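PDB 5A4A: maternal effect protein oskar from Drosophila melanogaster, which induces germline formation in the fly and, through this SGNH hydrolase-like OSK domain, probably binds RNA in the germ plasm. Local coordinates for residues P117-L122 with C150-I155; H158-N163 with Q196-V201. All coordinates share one frame; numbering follows the deposited sequence.

Contact 1: P117-L122 with C150-I155; sequences PILTNL and CHLKVI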
ATOM      1  N   PRO A 117       3.401  12.380  -2.487  1.00 12.72           N
ATOM      2  CA  PRO A 117       3.411  10.921  -2.621  1.00 13.01           C
ATOM      3  C   PRO A 117       4.667  10.438  -3.330  1.00  9.15           C
ATOM      4  O   PRO A 117       5.070  11.037  -4.337  1.00 12.64           O
ATOM      5  CB  PRO A 117       2.180  10.625  -3.502  1.00 12.94           C
ATOM      6  CG  PRO A 117       1.629  11.974  -3.929  1.00 14.23           C
ATOM      7  CD  PRO A 117       2.615  13.033  -3.545  1.00 14.53           C
ATOM      8  N   ILE A 118       5.284   9.398  -2.775  1.00  9.71           N
ATOM      9  CA  ILE A 118       6.270   8.585  -3.481  1.00 10.43           C
ATOM     10  C   ILE A 118       5.578   7.261  -3.761  1.00 12.91           C
ATOM     11  O   ILE A 118       5.202   6.539  -2.831  1.00  9.69           O
ATOM     12  CB  ILE A 118       7.548   8.376  -2.635  1.00 11.01           C
ATOM     13  CG1 ILE A 118       8.291   9.710  -2.454  1.00 11.24           C
ATOM     14  CG2 ILE A 118       8.468   7.348  -3.299  1.00  9.88           C
ATOM     15  CD1 ILE A 118       9.400   9.675  -1.398  1.00 11.20           C
ATOM     16  N   LEU A 119       5.345   6.962  -5.036  1.00 11.21           N
ATOM     17  CA  LEU A 119       4.507   5.816  -5.383  1.00  7.11           C
ATOM     18  C   LEU A 119       5.318   4.536  -5.550  1.00  9.50           C
ATOM     19  O   LEU A 119       6.425   4.559  -6.073  1.00 13.82           O
ATOM     20  CB  LEU A 119       3.699   6.074  -6.668  1.00  8.39           C
ATOM     21  CG  LEU A 119       2.665   7.208  -6.641  1.00 14.14           C
ATOM     22  CD1 LEU A 119       1.836   7.125  -5.383  1.00 14.57           C
ATOM     23  CD2 LEU A 119       3.322   8.574  -6.763  1.00 18.33           C
ATOM     24  N   THR A 120       4.770   3.423  -5.071  1.00  8.54           N
ATOM     25  CA  THR A 120       5.231   2.112  -5.529  1.00  9.27           C
ATOM     26  C   THR A 120       4.069   1.539  -6.337  1.00 13.79           C
ATOM     27  O   THR A 120       2.903   1.808  -6.029  1.00 13.88           O
ATOM     28  CB  THR A 120       5.572   1.156  -4.369  1.00 11.69           C
ATOM     29  OG1 THR A 120       4.435   1.031  -3.516  1.00 12.50           O
ATOM     30  CG2 THR A 120       6.764   1.677  -3.529  1.00 12.66           C
ATOM     31  N   ASN A 121       4.364   0.755  -7.364  1.00 10.29           N
ATOM     32  CA  ASN A 121       3.289   0.067  -8.060  1.00  8.11           C
ATOM     33  C   ASN A 121       2.900  -1.218  -7.299  1.00  8.54           C
ATOM     34  O   ASN A 121       3.415  -1.479  -6.208  1.00 11.30           O
ATOM     35  CB  ASN A 121       3.605  -0.174  -9.548  1.00 11.20           C
ATOM     36  CG  ASN A 121       4.799  -1.095  -9.774  1.00 12.82           C
ATOM     37  OD1 ASN A 121       5.345  -1.679  -8.842  1.00 14.19           O
ATOM     38  ND2 ASN A 121       5.204  -1.226 -11.031  1.00 14.34           N
ATOM     39  N   LEU A 122       1.997  -2.007  -7.857  1.00  7.63           N
ATOM     40  CA  LEU A 122       1.495  -3.166  -7.108  1.00  8.46           C
ATOM     41  C   LEU A 122       2.291  -4.426  -7.409  1.00 12.50           C
ATOM     42  O   LEU A 122       2.520  -4.762  -8.565  1.00 11.29           O
ATOM     43  CB  LEU A 122       0.027  -3.424  -7.419  1.00 10.09           C
ATOM     44  CG  LEU A 122      -0.926  -2.256  -7.178  1.00  8.16           C
ATOM     45  CD1 LEU A 122      -2.375  -2.725  -7.310  1.00  9.24           C
ATOM     46  CD2 LEU A 122      -0.667  -1.667  -5.791  1.00 12.00           C
ATOM     47  N   CYS A 150       3.444  10.916 -13.581  1.00 13.59           N
ATOM     48  CA  CYS A 150       4.624  11.203 -14.394  1.00 16.45           C
ATOM     49  C   CYS A 150       5.549  12.271 -13.799  1.00 18.69           C
ATOM     50  O   CYS A 150       6.721  12.312 -14.136  1.00 18.15           O
ATOM     51  CB  CYS A 150       4.226  11.587 -15.824  1.00 22.68           C
ATOM     52  SG  CYS A 150       3.023  12.910 -15.946  1.00 21.22           S
ATOM     53  N   HIS A 151       5.036  13.125 -12.916  1.00 10.60           N
ATOM     54  CA  HIS A 151       5.887  14.143 -12.297  1.00 11.24           C
ATOM     55  C   HIS A 151       6.370  13.745 -10.913  1.00 11.81           C
ATOM     56  O   HIS A 151       7.084  14.511 -10.251  1.00 12.01           O
ATOM     57  CB  HIS A 151       5.138  15.470 -12.205  1.00 11.37           C
ATOM     58  CG  HIS A 151       4.484  15.871 -13.486  1.00 10.87           C
ATOM     59  ND1 HIS A 151       5.187  16.414 -14.543  1.00 11.27           N
ATOM     60  CD2 HIS A 151       3.192  15.809 -13.880  1.00 14.36           C
ATOM     61  CE1 HIS A 151       4.347  16.671 -15.534  1.00 16.80           C
ATOM     62  NE2 HIS A 151       3.134  16.312 -15.156  1.00 15.74           N
ATOM     63  N   LEU A 152       5.958  12.559 -10.471  1.00 11.05           N
ATOM     64  CA  LEU A 152       6.291  12.082  -9.141  1.00 10.23           C
ATOM     65  C   LEU A 152       7.209  10.877  -9.227  1.00 10.58           C
ATOM     66  O   LEU A 152       7.311  10.230 -10.276  1.00 10.74           O
ATOM     67  CB  LEU A 152       5.008  11.721  -8.373  1.00  9.20           C
ATOM     68  CG  LEU A 152       4.035  12.900  -8.175  1.00  9.88           C
ATOM     69  CD1 LEU A 152       2.668  12.417  -7.667  1.00 12.58           C
ATOM     70  CD2 LEU A 152       4.636  13.913  -7.215  1.00 14.51           C
ATOM     71  N   LYS A 153       7.869  10.559  -8.122  1.00  9.43           N
ATOM     72  CA  LYS A 153       8.694   9.363  -8.083  1.00  9.48           C
ATOM     73  C   LYS A 153       7.813   8.108  -8.102  1.00  9.54           C
ATOM     74  O   LYS A 153       6.916   7.948  -7.264  1.00 11.07           O
ATOM     75  CB  LYS A 153       9.594   9.385  -6.852  1.00 10.26           C
ATOM     76  CG  LYS A 153      10.540   8.202  -6.755  1.00 14.63           C
ATOM     77  CD  LYS A 153      11.623   8.258  -7.831  1.00 12.48           C
ATOM     78  CE  LYS A 153      12.641   7.143  -7.587  1.00 13.06           C
ATOM     79  NZ  LYS A 153      13.790   7.230  -8.539  1.00 12.08           N
ATOM     80  N   VAL A 154       8.075   7.228  -9.066  1.00 12.51           N
ATOM     81  CA  VAL A 154       7.345   5.972  -9.186  1.00  9.47           C
ATOM     82  C   VAL A 154       8.315   4.801  -9.143  1.00 13.87           C
ATOM     83  O   VAL A 154       9.224   4.703  -9.959  1.00 13.81           O
ATOM     84  CB  VAL A 154       6.526   5.913 -10.488  1.00 12.62           C
ATOM     85  CG1 VAL A 154       5.882   4.534 -10.634  1.00 13.66           C
ATOM     86  CG2 VAL A 154       5.472   7.025 -10.498  1.00 11.74           C
ATOM     87  N   ILE A 155       8.115   3.916  -8.171  1.00  9.53           N
ATOM     88  CA  ILE A 155       9.007   2.788  -7.957  1.00 10.27           C
ATOM     89  C   ILE A 155       8.348   1.488  -8.396  1.00 13.46           C
ATOM     90  O   ILE A 155       7.288   1.114  -7.890  1.00 12.72           O
ATOM     91  CB  ILE A 155       9.390   2.702  -6.468  1.00 13.25           C
ATOM     92  CG1 ILE A 155      10.046   4.021  -6.046  1.00 13.64           C
ATOM     93  CG2 ILE A 155      10.293   1.498  -6.195  1.00 12.14           C
ATOM     94  CD1 ILE A 155      10.299   4.137  -4.550  1.00 11.84           C
TER
HETATM   95  O   HOH W   1       7.468  11.789  -5.543  1.00 11.36           O
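L119 and I155 meet at the parallel strand pair that closes a beta-alpha-beta unit of the SGNH hydrolase-like fold. Strand 116-120 leads through helix 132-148 to the short strand 154-155. Three backbone bonds join the two segments. L119 N donates to K153 O at 2.9 Å, and L119 O accepts I155 N at 2.8 Å. N121 N then reaches I155 O at 3.0 Å, just past the end of the first strand. Before the pairing begins, a water takes the place of a direct bond: it donates to P117 O and accepts from K153 N.

Side chains pack on both faces of the sheet. On the L119 and V154 face, L119 CD2 lies 3.9 Å from L152 CB. L152 CD1 also reaches the P117 ring at CG, 3.9 Å away. I145 of helix 132-148 touches L119 and V154 on this face, and helix 96-112 adds I107 and M110 against P117. On the T120 and I155 face, I118 CG2 meets I155 CD1 at 3.9 Å. I118 CG2 stands anti to the backbone N (chi1 -67° for CG1), which sets that methyl across the K153 chain, 4.1 Å from K153 CG. The lysine chain bends at chi2, and its amine leads away.

T120 OG1 turns to the other neighbour in the sheet, bonding V83 O and N84 ND2. N121 OD1 accepts from I157 N, while N121 ND2 donates to D156 OD1.

Contact 2: H158-N163 with Q196-V201; sequences HSCLIN and QRVLQV
R197 and C160 join helix 192-204 to a short 3-10 turn that ends at L161, in the loop that follows strand 154-155 of the SGNH hydrolase-like fold. The guanidinium meets the turn side-on. Two of its nitrogens converge on one carbonyl oxygen: R197 NE lies 2.8 Å and R197 NH2 3.0 Å from C160 O. The oxygen sits close to the guanidinium plane, and the NE bond is the straighter, with an N-H...O angle of 150° against 138° for NH2. A bend at chi3 (74°) turns the end of the arginine chain to bring this edge to the carbonyl. An alanine here removes both of these donors to C160 O, and the turn would probably then be held to the helix mainly by apolar packing.

Beside this paired bond, the C160 side chain points toward the helix. Its SG lies 4.0 Å from R197 CB and 4.1 Å from V198 CG2. C160 CB packs on V201 CG2, one helical turn on from R197. Outside the pair, A123 and C172 touch L161, and C172 also touches R197. L161 crosses V198 at about a right angle, its CD1 3.9 Å from V198 CG2.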
ATOM      1  N   HIS A 158       6.873  -4.362  -8.771  1.00 12.25           N
ATOM      2  CA  HIS A 158       6.267  -5.507  -9.451  1.00 12.40           C
ATOM      3  C   HIS A 158       7.324  -6.406 -10.102  1.00 14.18           C
ATOM      4  O   HIS A 158       7.291  -7.622  -9.957  1.00 13.28           O
ATOM      5  CB  HIS A 158       5.257  -5.030 -10.505  1.00 12.85           C
ATOM      6  CG  HIS A 158       4.473  -6.140 -11.133  1.00 12.31           C
ATOM      7  ND1 HIS A 158       4.872  -6.772 -12.295  1.00 16.27           N
ATOM      8  CD2 HIS A 158       3.308  -6.730 -10.768  1.00 11.53           C
ATOM      9  CE1 HIS A 158       3.995  -7.705 -12.609  1.00 14.48           C
ATOM     10  NE2 HIS A 158       3.033  -7.702 -11.701  1.00 13.94           N
ATOM     11  N   SER A 159       8.280  -5.796 -10.800  1.00 13.00           N
ATOM     12  CA  SER A 159       9.271  -6.552 -11.570  1.00 17.73           C
ATOM     13  C   SER A 159      10.141  -7.504 -10.748  1.00 16.44           C
ATOM     14  O   SER A 159      10.516  -8.577 -11.227  1.00 16.53           O
ATOM     15  CB  SER A 159      10.156  -5.600 -12.388  1.00 17.46           C
ATOM     16  OG  SER A 159       9.390  -4.956 -13.392  1.00 18.97           O
ATOM     17  N   CYS A 160      10.447  -7.132  -9.509  1.00 16.22           N
ATOM     18  CA  CYS A 160      11.328  -7.961  -8.693  1.00 19.60           C
ATOM     19  C   CYS A 160      10.665  -9.259  -8.231  1.00 21.53           C
ATOM     20  O   CYS A 160      11.341 -10.155  -7.742  1.00 21.00           O
ATOM     21  CB  CYS A 160      11.894  -7.179  -7.500  1.00 21.42           C
ATOM     22  SG  CYS A 160      10.798  -6.979  -6.059  1.00 18.45           S
ATOM     23  N   LEU A 161       9.350  -9.361  -8.403  1.00 18.37           N
ATOM     24  CA  LEU A 161       8.610 -10.535  -7.944  1.00 18.72           C
ATOM     25  C   LEU A 161       8.101 -11.403  -9.103  1.00 21.22           C
ATOM     26  O   LEU A 161       7.339 -12.345  -8.896  1.00 24.37           O
ATOM     27  CB  LEU A 161       7.458 -10.113  -7.021  1.00 13.23           C
ATOM     28  CG  LEU A 161       7.871  -9.474  -5.686  1.00 18.40           C
ATOM     29  CD1 LEU A 161       6.672  -8.958  -4.917  1.00 18.90           C
ATOM     30  CD2 LEU A 161       8.643 -10.455  -4.811  1.00 19.38           C
ATOM     31  N   ILE A 162       8.521 -11.081 -10.320  1.00 20.25           N
ATOM     32  CA  ILE A 162       8.215 -11.917 -11.476  1.00 20.34           C
ATOM     33  C   ILE A 162       9.502 -12.371 -12.153  1.00 26.63           C
ATOM     34  O   ILE A 162      10.542 -11.717 -12.037  1.00 23.98           O
ATOM     35  CB  ILE A 162       7.310 -11.195 -12.495  1.00 31.04           C
ATOM     36  CG1 ILE A 162       7.954  -9.882 -12.939  1.00 38.25           C
ATOM     37  CG2 ILE A 162       5.913 -10.962 -11.902  1.00 24.88           C
ATOM     38  CD1 ILE A 162       7.208  -9.174 -14.049  1.00 42.81           C
ATOM     39  N   ASN A 163       9.434 -13.502 -12.848  1.00 24.85           N
ATOM     40  CA  ASN A 163      10.615 -14.052 -13.496  1.00 31.80           C
ATOM     41  C   ASN A 163      10.771 -13.572 -14.931  1.00 32.83           C
ATOM     42  O   ASN A 163       9.980 -12.768 -15.416  1.00 30.78           O
ATOM     43  CB  ASN A 163      10.595 -15.583 -13.458  1.00 37.35           C
ATOM     44  CG  ASN A 163       9.594 -16.185 -14.433  1.00 42.88           C
ATOM     45  OD1 ASN A 163       8.657 -15.523 -14.883  1.00 41.97           O
ATOM     46  ND2 ASN A 163       9.784 -17.458 -14.753  1.00 55.32           N
ATOM     47  N   GLN A 196      12.592  -8.861   1.446  1.00 12.92           N
ATOM     48  CA  GLN A 196      13.868  -8.176   1.289  1.00 18.37           C
ATOM     49  C   GLN A 196      14.053  -7.635  -0.126  1.00 15.88           C
ATOM     50  O   GLN A 196      14.578  -6.545  -0.288  1.00 15.03           O
ATOM     51  CB  GLN A 196      15.064  -9.031   1.732  1.00 25.34           C
ATOM     52  CG  GLN A 196      16.285  -8.185   2.142  1.00 32.90           C
ATOM     53  CD  GLN A 196      15.981  -7.157   3.247  1.00 36.30           C
ATOM     54  OE1 GLN A 196      16.412  -6.005   3.171  1.00 23.68           O
ATOM     55  NE2 GLN A 196      15.253  -7.583   4.285  1.00 38.05           N
ATOM     56  N   ARG A 197      13.591  -8.366  -1.140  1.00 14.20           N
ATOM     57  CA  ARG A 197      13.665  -7.854  -2.519  1.00 13.59           C
ATOM     58  C   ARG A 197      12.882  -6.551  -2.690  1.00 15.41           C
ATOM     59  O   ARG A 197      13.380  -5.608  -3.305  1.00 13.93           O
ATOM     60  CB  ARG A 197      13.204  -8.899  -3.541  1.00 14.46           C
ATOM     61  CG  ARG A 197      14.229 -10.009  -3.787  1.00 19.99           C
ATOM     62  CD  ARG A 197      13.647 -11.145  -4.636  1.00 23.99           C
ATOM     63  NE  ARG A 197      13.504 -10.792  -6.043  1.00 27.20           N
ATOM     64  CZ  ARG A 197      14.478 -10.916  -6.940  1.00 31.58           C
ATOM     65  NH1 ARG A 197      15.668 -11.361  -6.572  1.00 33.14           N
ATOM     66  NH2 ARG A 197      14.273 -10.575  -8.201  1.00 32.47           N
ATOM     67  N   VAL A 198      11.667  -6.509  -2.147  1.00 12.91           N
ATOM     68  CA  VAL A 198      10.810  -5.318  -2.267  1.00 14.35           C
ATOM     69  C   VAL A 198      11.429  -4.145  -1.518  1.00 15.03           C
ATOM     70  O   VAL A 198      11.528  -3.042  -2.052  1.00 10.62           O
ATOM     71  CB  VAL A 198       9.390  -5.571  -1.737  1.00 12.88           C
ATOM     72  CG1 VAL A 198       8.616  -4.253  -1.583  1.00 13.32           C
ATOM     73  CG2 VAL A 198       8.647  -6.544  -2.653  1.00 16.62           C
ATOM     74  N   LEU A 199      11.854  -4.400  -0.288  1.00 12.08           N
ATOM     75  CA  LEU A 199      12.460  -3.367   0.543  1.00 14.41           C
ATOM     76  C   LEU A 199      13.696  -2.778  -0.141  1.00 16.21           C
ATOM     77  O   LEU A 199      13.875  -1.564  -0.179  1.00 13.21           O
ATOM     78  CB  LEU A 199      12.805  -3.924   1.934  1.00 15.00           C
ATOM     79  CG  LEU A 199      13.438  -2.928   2.913  1.00 20.82           C
ATOM     80  CD1 LEU A 199      12.513  -1.746   3.170  1.00 17.32           C
ATOM     81  CD2 LEU A 199      13.828  -3.613   4.240  1.00 18.28           C
ATOM     82  N   GLN A 200      14.534  -3.638  -0.710  1.00 15.41           N
ATOM     83  CA  GLN A 200      15.732  -3.158  -1.391  1.00 13.14           C
ATOM     84  C   GLN A 200      15.439  -2.385  -2.673  1.00 14.72           C
ATOM     85  O   GLN A 200      16.134  -1.423  -2.985  1.00 13.43           O
ATOM     86  CB  GLN A 200      16.710  -4.303  -1.630  1.00 18.64           C
ATOM     87  CG  GLN A 200      17.236  -4.885  -0.313  1.00 26.73           C
ATOM     88  CD  GLN A 200      17.918  -3.831   0.553  1.00 25.53           C
ATOM     89  OE1 GLN A 200      18.698  -3.018   0.055  1.00 25.74           O
ATOM     90  NE2 GLN A 200      17.621  -3.841   1.848  1.00 20.22           N
ATOM     91  N   VAL A 201      14.408  -2.775  -3.412  1.00 13.61           N
ATOM     92  CA  VAL A 201      14.031  -1.992  -4.591  1.00 13.53           C
ATOM     93  C   VAL A 201      13.603  -0.580  -4.187  1.00 14.49           C
ATOM     94  O   VAL A 201      13.969   0.400  -4.839  1.00 13.58           O
ATOM     95  CB  VAL A 201      12.899  -2.664  -5.405  1.00 20.20           C
ATOM     96  CG1 VAL A 201      12.339  -1.699  -6.451  1.00 20.32           C
ATOM     97  CG2 VAL A 201      13.409  -3.927  -6.081  1.00 22.44           C
TER

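The two contacts come in series along the chain, and their centres lie 15 Å apart. Contact 1 ties strand 154-155 to strand 116-120 of the sheet. The chain then leaves that strand and enters the turn of contact 2, which packs on the late helix 192-204. The contacts touch directly. N121 OD1 of contact 1 probably bonds H158 N of contact 2, 3.1 Å away. I155 CG2 also packs on V201 CG1, so helix 192-204 meets both the strand end and the turn. Together they join the sheet, the loop after its last strand and the C-terminal helix within one OSK domain.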